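Local coordinates for protein-tyrosine-phosphatase PTP1 (Arabidopsis thaliana, PDB 6KRW), which removes phosphate from phosphotyrosine in proteins, acting on MAP kinases such as MPK6 and so modulating plant defence responses, at residues Lys211-Val216 / Tyr292-Asp297; His251-Arg256 / Met262-Leu267. One frame throughout, in Å; residues are numbered along the deposited sequence.

Contact 1. Residues Lys211-Val216 / Tyr292-Asp297; sequences KDTVAV and YNAIVD
Thr213 carries the Lys211-Val216 side of the contact with Tyr292-Asp297, and it does so with both branches. Its hydroxyl gives a short hydrogen bond, 2.6 Å from OG1 of Thr213 to OD2 of Asp297, taken up by the lone pair of OD2 that faces away from the other carboxylate oxygen. The methyl lies against the helix backbone one turn earlier: CG2 of Thr213 comes to 3.7 Å from CA of Ala294 and 4.0 Å from CB of the same alanine. The torsion (chi1 64°) sets OG1 between the backbone N and carbonyl carbon, and CG2 anti to that carbon, which lets the two branches divide the helix surface between them. OG1 is also hydrogen-bonded with NE of Arg217, so this buried hydroxyl is held from two residues.

The packing is close around Thr213 and Ala294 and thins out toward Asn293, whose CB stays 4.2 Å from CG2 of Thr213 while its amide leads away. Exposed Asp212 lies on the looser side, where OD1 accepts from N of Val214 at 2.9 Å, a capping bond at the start of helix 214-223. Val216, in the first turn of that helix, packs on Phe290 and on Tyr247 and Ile250 of helix 242-259; Ala294 meets Ile250 as well, so three helices converge here, with Val296 turned to helix 7-24.

Contact 2. Residues His251-Arg256 / Met262-Leu267; sequences HNTIQR and MSALDL
Met262-Leu265 runs as a short 3-10 segment past helix 242-259, nearest it at Thr253 and Ala264, whose CA atoms are 5.4 Å apart. Arg256 packs on Ala264: their CB atoms are separated by 3.6 Å, and the arginine, bent at chi3 (58°), swings its guanidinium round so that CA of Ala264 sits over one face, toward the rim. At the edge of that group NH2 of Arg256 donates to OG of Ser263 at 3.0 Å, nearly in the guanidinium plane but with a bent N-H...O angle of 139°. NH1 of Arg256 donates to OD1 of Asn252 at 2.9 Å, one helical turn back. The strongest partner is Asp261: its OD2 forms a salt bridge with NE of Arg256 and its OD1 is hydrogen-bonded with OG of Ser263, so one carboxylate holds both residues.

This is the connection between two successive helices, 242-259 and 267-277, in the helical part of the phosphatase domain: the chain turns back after Arg256, the 3-10 segment runs roughly antiparallel to the first helix, and Asp266 N-caps the second through OD1 to N of Lys269. Two waters complete the bridge. One donates to OG1 of Thr253 and to O of Ala264, while the other accepts from NH2 of Arg256 and donates to O of Ser263 and O of Asp266. OG1 of Thr253, already bonded to O of Ala249 in its own helix, also has CD1 of Leu267 at 3.7 Å, the two side chains running at about a right angle.

How the contacts relate
Helix 285-303 joins the two contacts, whose centres are 15 Å apart: one side of Tyr292-Asp297 receives Thr213 in contact 1, and another lies on contact 2. There CD1 of Ile295 packs 3.8 Å from CG2 of Thr253, and the ring of Tyr292 reaches Leu267, with CE2 3.5 Å from CD2. Helix 242-259 is shared too, for it backs contact 1 with the turn before His251-Arg256. Both contacts lie away from the catalytic and substrate sites. The connection is through the chain: helix 242-259 begins at the end of the loop that opens with the nucleophile Cys237 and probably binds the substrate, as in related phosphatases, and contact 2 packs its later turns.

Contact 1. Residues Lys211-Val216 / Tyr292-Asp297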
ATOM      1  N   LYS A 211      14.792   8.721  -6.255  1.00 43.01           N
ATOM      2  CA  LYS A 211      15.669   9.920  -6.329  1.00 43.40           C
ATOM      3  C   LYS A 211      14.853  11.208  -6.145  1.00 36.07           C
ATOM      4  O   LYS A 211      15.465  12.212  -5.752  1.00 38.27           O
ATOM      5  CB  LYS A 211      16.456   9.898  -7.644  1.00 73.97           C
ATOM      6  CG  LYS A 211      17.107   8.551  -7.936  1.00 79.82           C
ATOM      7  CD  LYS A 211      18.007   8.046  -6.819  1.00 74.78           C
ATOM      8  CE  LYS A 211      18.079   6.534  -6.736  1.00 91.97           C
ATOM      9  NZ  LYS A 211      16.903   5.942  -6.044  1.00 54.13           N
ATOM     10  N   ASP A 212      13.546  11.198  -6.438  1.00 31.39           N
ATOM     11  CA  ASP A 212      12.697  12.400  -6.227  1.00 31.48           C
ATOM     12  C   ASP A 212      11.288  11.927  -5.844  1.00 33.69           C
ATOM     13  O   ASP A 212      11.062  10.734  -5.822  1.00 27.67           O
ATOM     14  CB  ASP A 212      12.763  13.323  -7.448  1.00 31.89           C
ATOM     15  CG  ASP A 212      12.171  12.704  -8.694  1.00 38.72           C
ATOM     16  OD1 ASP A 212      10.991  12.287  -8.660  1.00 33.76           O
ATOM     17  OD2 ASP A 212      12.877  12.713  -9.714  1.00 58.10           O
ATOM     18  N   THR A 213      10.359  12.837  -5.612  1.00 27.37           N
ATOM     19  CA  THR A 213       9.019  12.451  -5.096  1.00 25.68           C
ATOM     20  C   THR A 213       7.970  12.469  -6.206  1.00 29.98           C
ATOM     21  O   THR A 213       6.791  12.261  -5.922  1.00 28.30           O
ATOM     22  CB  THR A 213       8.564  13.390  -3.972  1.00 27.57           C
ATOM     23  OG1 THR A 213       8.403  14.718  -4.483  1.00 29.50           O
ATOM     24  CG2 THR A 213       9.537  13.372  -2.815  1.00 26.76           C
ATOM     25  N   VAL A 214       8.380  12.725  -7.452  1.00 29.47           N
ATOM     26  CA  VAL A 214       7.375  13.057  -8.492  1.00 34.27           C
ATOM     27  C   VAL A 214       6.533  11.826  -8.842  1.00 28.24           C
ATOM     28  O   VAL A 214       5.300  11.985  -8.958  1.00 30.14           O
ATOM     29  CB  VAL A 214       8.083  13.657  -9.715  1.00 34.70           C
ATOM     30  CG1 VAL A 214       7.089  13.968 -10.819  1.00 35.54           C
ATOM     31  CG2 VAL A 214       8.868  14.899  -9.339  1.00 38.06           C
ATOM     32  N   ALA A 215       7.158  10.668  -9.078  1.00 27.32           N
ATOM     33  CA  ALA A 215       6.383   9.480  -9.523  1.00 30.86           C
ATOM     34  C   ALA A 215       5.454   9.031  -8.381  1.00 27.78           C
ATOM     35  O   ALA A 215       4.264   8.764  -8.608  1.00 26.10           O
ATOM     36  CB  ALA A 215       7.323   8.376  -9.910  1.00 30.13           C
ATOM     37  N   VAL A 216       5.966   9.021  -7.161  1.00 25.44           N
ATOM     38  CA  VAL A 216       5.100   8.567  -6.034  1.00 24.89           C
ATOM     39  C   VAL A 216       3.922   9.531  -5.859  1.00 25.63           C
ATOM     40  O   VAL A 216       2.774   9.071  -5.666  1.00 27.80           O
ATOM     41  CB  VAL A 216       5.948   8.424  -4.770  1.00 25.15           C
ATOM     42  CG1 VAL A 216       5.034   8.181  -3.580  1.00 27.75           C
ATOM     43  CG2 VAL A 216       6.911   7.274  -4.889  1.00 28.54           C
ATOM     44  N   TYR A 292       8.225  12.581   4.672  1.00 20.66           N
ATOM     45  CA  TYR A 292       8.129  14.029   4.964  1.00 20.84           C
ATOM     46  C   TYR A 292       8.294  14.829   3.665  1.00 22.29           C
ATOM     47  O   TYR A 292       7.518  15.737   3.413  1.00 22.31           O
ATOM     48  CB  TYR A 292       9.195  14.450   5.963  1.00 22.60           C
ATOM     49  CG  TYR A 292       8.748  14.397   7.402  1.00 20.74           C
ATOM     50  CD1 TYR A 292       8.033  15.447   7.935  1.00 25.03           C
ATOM     51  CD2 TYR A 292       9.054  13.326   8.218  1.00 22.53           C
ATOM     52  CE1 TYR A 292       7.610  15.440   9.245  1.00 25.88           C
ATOM     53  CE2 TYR A 292       8.645  13.309   9.543  1.00 22.62           C
ATOM     54  CZ  TYR A 292       7.921  14.364  10.045  1.00 23.26           C
ATOM     55  OH  TYR A 292       7.474  14.401  11.354  1.00 25.34           O
ATOM     56  N   ASN A 293       9.286  14.463   2.851  1.00 22.96           N
ATOM     57  CA  ASN A 293       9.579  15.232   1.615  1.00 22.32           C
ATOM     58  C   ASN A 293       8.384  15.130   0.673  1.00 20.78           C
ATOM     59  O   ASN A 293       7.999  16.160   0.097  1.00 24.77           O
ATOM     60  CB  ASN A 293      10.869  14.718   0.988  1.00 24.99           C
ATOM     61  CG  ASN A 293      12.092  15.172   1.745  1.00 28.29           C
ATOM     62  OD1 ASN A 293      12.142  16.293   2.217  1.00 39.33           O
ATOM     63  ND2 ASN A 293      13.110  14.337   1.809  1.00 35.30           N
ATOM     64  N   ALA A 294       7.815  13.935   0.522  1.00 21.32           N
ATOM     65  CA  ALA A 294       6.686  13.763  -0.412  1.00 21.65           C
ATOM     66  C   ALA A 294       5.493  14.557   0.113  1.00 20.65           C
ATOM     67  O   ALA A 294       4.725  15.116  -0.666  1.00 23.69           O
ATOM     68  CB  ALA A 294       6.347  12.307  -0.620  1.00 22.08           C
ATOM     69  N   ILE A 295       5.240  14.497   1.427  1.00 21.35           N
ATOM     70  CA  ILE A 295       4.066  15.219   1.979  1.00 20.63           C
ATOM     71  C   ILE A 295       4.256  16.732   1.795  1.00 21.04           C
ATOM     72  O   ILE A 295       3.309  17.408   1.376  1.00 22.88           O
ATOM     73  CB  ILE A 295       3.873  14.837   3.457  1.00 19.91           C
ATOM     74  CG1 ILE A 295       3.381  13.396   3.587  1.00 21.03           C
ATOM     75  CG2 ILE A 295       2.928  15.806   4.150  1.00 21.32           C
ATOM     76  CD1 ILE A 295       3.580  12.768   4.961  1.00 19.78           C
ATOM     77  N   VAL A 296       5.451  17.249   2.065  1.00 21.87           N
ATOM     78  CA  VAL A 296       5.724  18.693   1.822  1.00 23.57           C
ATOM     79  C   VAL A 296       5.512  19.015   0.344  1.00 23.97           C
ATOM     80  O   VAL A 296       4.834  20.027   0.059  1.00 25.26           O
ATOM     81  CB  VAL A 296       7.125  19.086   2.311  1.00 23.90           C
ATOM     82  CG1 VAL A 296       7.565  20.428   1.744  1.00 28.16           C
ATOM     83  CG2 VAL A 296       7.171  19.106   3.825  1.00 26.37           C
ATOM     84  N   ASP A 297       6.087  18.220  -0.556  1.00 23.13           N
ATOM     85  CA  ASP A 297       6.017  18.507  -2.019  1.00 23.73           C
ATOM     86  C   ASP A 297       4.548  18.499  -2.448  1.00 24.07           C
ATOM     87  O   ASP A 297       4.143  19.379  -3.227  1.00 28.38           O
ATOM     88  CB  ASP A 297       6.829  17.495  -2.818  1.00 25.98           C
ATOM     89  CG  ASP A 297       8.324  17.669  -2.632  1.00 26.57           C
ATOM     90  OD1 ASP A 297       8.727  18.690  -2.028  1.00 32.54           O
ATOM     91  OD2 ASP A 297       9.081  16.753  -3.046  1.00 29.31           O
TER

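Contact 2. Residues His251-Arg256 / Met262-Leu267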
ATOM      1  N   HIS A 251      -0.131   8.860   1.341  1.00 19.30           N
ATOM      2  CA  HIS A 251      -1.536   8.890   0.877  1.00 20.02           C
ATOM      3  C   HIS A 251      -2.478   9.191   2.044  1.00 20.41           C
ATOM      4  O   HIS A 251      -3.334  10.082   1.957  1.00 21.71           O
ATOM      5  CB  HIS A 251      -1.814   7.554   0.202  1.00 20.33           C
ATOM      6  CG  HIS A 251      -3.161   7.378  -0.385  1.00 21.21           C
ATOM      7  ND1 HIS A 251      -3.317   6.905  -1.669  1.00 23.21           N
ATOM      8  CD2 HIS A 251      -4.407   7.559   0.100  1.00 23.66           C
ATOM      9  CE1 HIS A 251      -4.607   6.778  -1.929  1.00 26.13           C
ATOM     10  NE2 HIS A 251      -5.294   7.196  -0.879  1.00 25.81           N
ATOM     11  N   ASN A 252      -2.271   8.484   3.140  1.00 17.98           N
ATOM     12  CA  ASN A 252      -3.166   8.626   4.305  1.00 18.93           C
ATOM     13  C   ASN A 252      -3.014  10.013   4.930  1.00 20.57           C
ATOM     14  O   ASN A 252      -4.027  10.638   5.331  1.00 19.74           O
ATOM     15  CB  ASN A 252      -2.789   7.539   5.296  1.00 16.76           C
ATOM     16  CG  ASN A 252      -3.676   7.509   6.531  1.00 17.19           C
ATOM     17  OD1 ASN A 252      -3.183   7.790   7.636  1.00 19.27           O
ATOM     18  ND2 ASN A 252      -4.938   7.182   6.333  1.00 18.54           N
ATOM     19  N   THR A 253      -1.786  10.518   5.029  1.00 18.49           N
ATOM     20  CA  THR A 253      -1.562  11.821   5.673  1.00 18.00           C
ATOM     21  C   THR A 253      -2.278  12.904   4.873  1.00 20.09           C
ATOM     22  O   THR A 253      -2.937  13.779   5.453  1.00 21.21           O
ATOM     23  CB  THR A 253      -0.070  12.109   5.834  1.00 18.94           C
ATOM     24  OG1 THR A 253       0.490  11.111   6.714  1.00 18.38           O
ATOM     25  CG2 THR A 253       0.172  13.501   6.369  1.00 18.94           C
ATOM     26  N   ILE A 254      -2.033  12.936   3.561  1.00 20.02           N
ATOM     27  CA  ILE A 254      -2.665  13.988   2.720  1.00 22.02           C
ATOM     28  C   ILE A 254      -4.191  13.908   2.822  1.00 21.63           C
ATOM     29  O   ILE A 254      -4.823  14.953   3.030  1.00 24.09           O
ATOM     30  CB  ILE A 254      -2.143  13.885   1.280  1.00 22.63           C
ATOM     31  CG1 ILE A 254      -0.649  14.209   1.230  1.00 22.87           C
ATOM     32  CG2 ILE A 254      -2.981  14.741   0.343  1.00 23.16           C
ATOM     33  CD1 ILE A 254      -0.294  15.636   1.497  1.00 24.15           C
ATOM     34  N   GLN A 255      -4.765  12.709   2.710  1.00 22.20           N
ATOM     35  CA  GLN A 255      -6.245  12.589   2.786  1.00 22.22           C
ATOM     36  C   GLN A 255      -6.744  13.097   4.132  1.00 22.03           C
ATOM     37  O   GLN A 255      -7.812  13.728   4.180  1.00 24.26           O
ATOM     38  CB  GLN A 255      -6.674  11.154   2.561  1.00 23.40           C
ATOM     39  CG  GLN A 255      -6.580  10.751   1.112  1.00 21.50           C
ATOM     40  CD  GLN A 255      -7.213   9.420   0.821  1.00 24.13           C
ATOM     41  OE1 GLN A 255      -7.148   8.506   1.647  1.00 23.86           O
ATOM     42  NE2 GLN A 255      -7.814   9.296  -0.362  1.00 24.34           N
ATOM     43  N   ARG A 256      -6.050  12.748   5.203  1.00 21.44           N
ATOM     44  CA  ARG A 256      -6.536  13.146   6.547  1.00 22.19           C
ATOM     45  C   ARG A 256      -6.409  14.661   6.743  1.00 22.75           C
ATOM     46  O   ARG A 256      -7.287  15.250   7.363  1.00 25.06           O
ATOM     47  CB  ARG A 256      -5.796  12.333   7.610  1.00 20.14           C
ATOM     48  CG  ARG A 256      -6.319  10.905   7.704  1.00 21.97           C
ATOM     49  CD  ARG A 256      -5.394  10.003   8.476  1.00 20.16           C
ATOM     50  NE  ARG A 256      -5.145  10.486   9.832  1.00 20.39           N
ATOM     51  CZ  ARG A 256      -4.032  10.261  10.501  1.00 19.99           C
ATOM     52  NH1 ARG A 256      -3.107   9.465   9.993  1.00 20.02           N
ATOM     53  NH2 ARG A 256      -3.888  10.758  11.731  1.00 20.33           N
ATOM     54  N   MET A 262      -6.605  16.831  12.493  1.00 30.31           N
ATOM     55  CA  MET A 262      -5.401  17.514  13.035  1.00 30.97           C
ATOM     56  C   MET A 262      -4.307  16.490  13.311  1.00 26.65           C
ATOM     57  O   MET A 262      -3.133  16.849  13.191  1.00 26.25           O
ATOM     58  CB  MET A 262      -5.721  18.208  14.370  1.00 34.06           C
ATOM     59  CG  MET A 262      -6.675  19.346  14.247  1.00 38.59           C
ATOM     60  SD  MET A 262      -6.604  20.373  15.718  0.94 38.65           S
ATOM     61  CE  MET A 262      -7.547  21.760  15.097  1.00 39.99           C
ATOM     62  N   SER A 263      -4.679  15.263  13.690  1.00 24.83           N
ATOM     63  CA  SER A 263      -3.665  14.299  14.175  1.00 23.28           C
ATOM     64  C   SER A 263      -2.762  13.842  13.037  1.00 22.30           C
ATOM     65  O   SER A 263      -1.697  13.336  13.346  1.00 21.29           O
ATOM     66  CB  SER A 263      -4.287  13.108  14.856  1.00 24.68           C
ATOM     67  OG  SER A 263      -5.052  12.329  13.952  1.00 24.72           O
ATOM     68  N   ALA A 264      -3.148  14.119  11.775  1.00 19.25           N
ATOM     69  CA  ALA A 264      -2.293  13.737  10.624  1.00 19.40           C
ATOM     70  C   ALA A 264      -0.991  14.551  10.634  1.00 18.79           C
ATOM     71  O   ALA A 264      -0.030  14.119   9.972  1.00 19.61           O
ATOM     72  CB  ALA A 264      -3.020  13.945   9.313  1.00 22.59           C
ATOM     73  N   LEU A 265      -0.921  15.643  11.403  1.00 21.62           N
ATOM     74  CA  LEU A 265       0.344  16.411  11.494  1.00 22.72           C
ATOM     75  C   LEU A 265       1.399  15.626  12.258  1.00 24.94           C
ATOM     76  O   LEU A 265       2.573  15.974  12.157  1.00 26.84           O
ATOM     77  CB  LEU A 265       0.108  17.788  12.112  1.00 25.67           C
ATOM     78  CG  LEU A 265      -0.182  18.890  11.096  1.00 35.62           C
ATOM     79  CD1 LEU A 265      -1.404  18.588  10.250  1.00 31.11           C
ATOM     80  CD2 LEU A 265      -0.348  20.216  11.800  1.00 42.03           C
ATOM     81  N   ASP A 266       0.996  14.614  13.016  1.00 21.13           N
ATOM     82  CA  ASP A 266       1.955  13.785  13.773  1.00 21.06           C
ATOM     83  C   ASP A 266       2.225  12.529  12.952  1.00 20.52           C
ATOM     84  O   ASP A 266       1.557  11.500  13.117  1.00 19.14           O
ATOM     85  CB  ASP A 266       1.391  13.532  15.166  1.00 21.17           C
ATOM     86  CG  ASP A 266       2.358  12.876  16.123  1.00 26.35           C
ATOM     87  OD1 ASP A 266       3.357  12.333  15.686  1.00 24.74           O
ATOM     88  OD2 ASP A 266       2.074  12.889  17.325  1.00 32.18           O
ATOM     89  N   LEU A 267       3.218  12.638  12.063  1.00 20.19           N
ATOM     90  CA  LEU A 267       3.523  11.485  11.196  1.00 19.05           C
ATOM     91  C   LEU A 267       4.058  10.309  12.029  1.00 18.74           C
ATOM     92  O   LEU A 267       3.789   9.146  11.692  1.00 19.19           O
ATOM     93  CB  LEU A 267       4.537  11.905  10.118  1.00 20.77           C
ATOM     94  CG  LEU A 267       4.935  10.801   9.156  1.00 20.25           C
ATOM     95  CD1 LEU A 267       3.755  10.319   8.341  1.00 22.54           C
ATOM     96  CD2 LEU A 267       6.029  11.295   8.247  1.00 26.71           C
TER
HETATM   97  O   HOH W   1       0.467  11.553   9.483  1.00 19.87           O
HETATM   98  O   HOH W   2      -1.510  10.579  13.450  1.00 19.66           O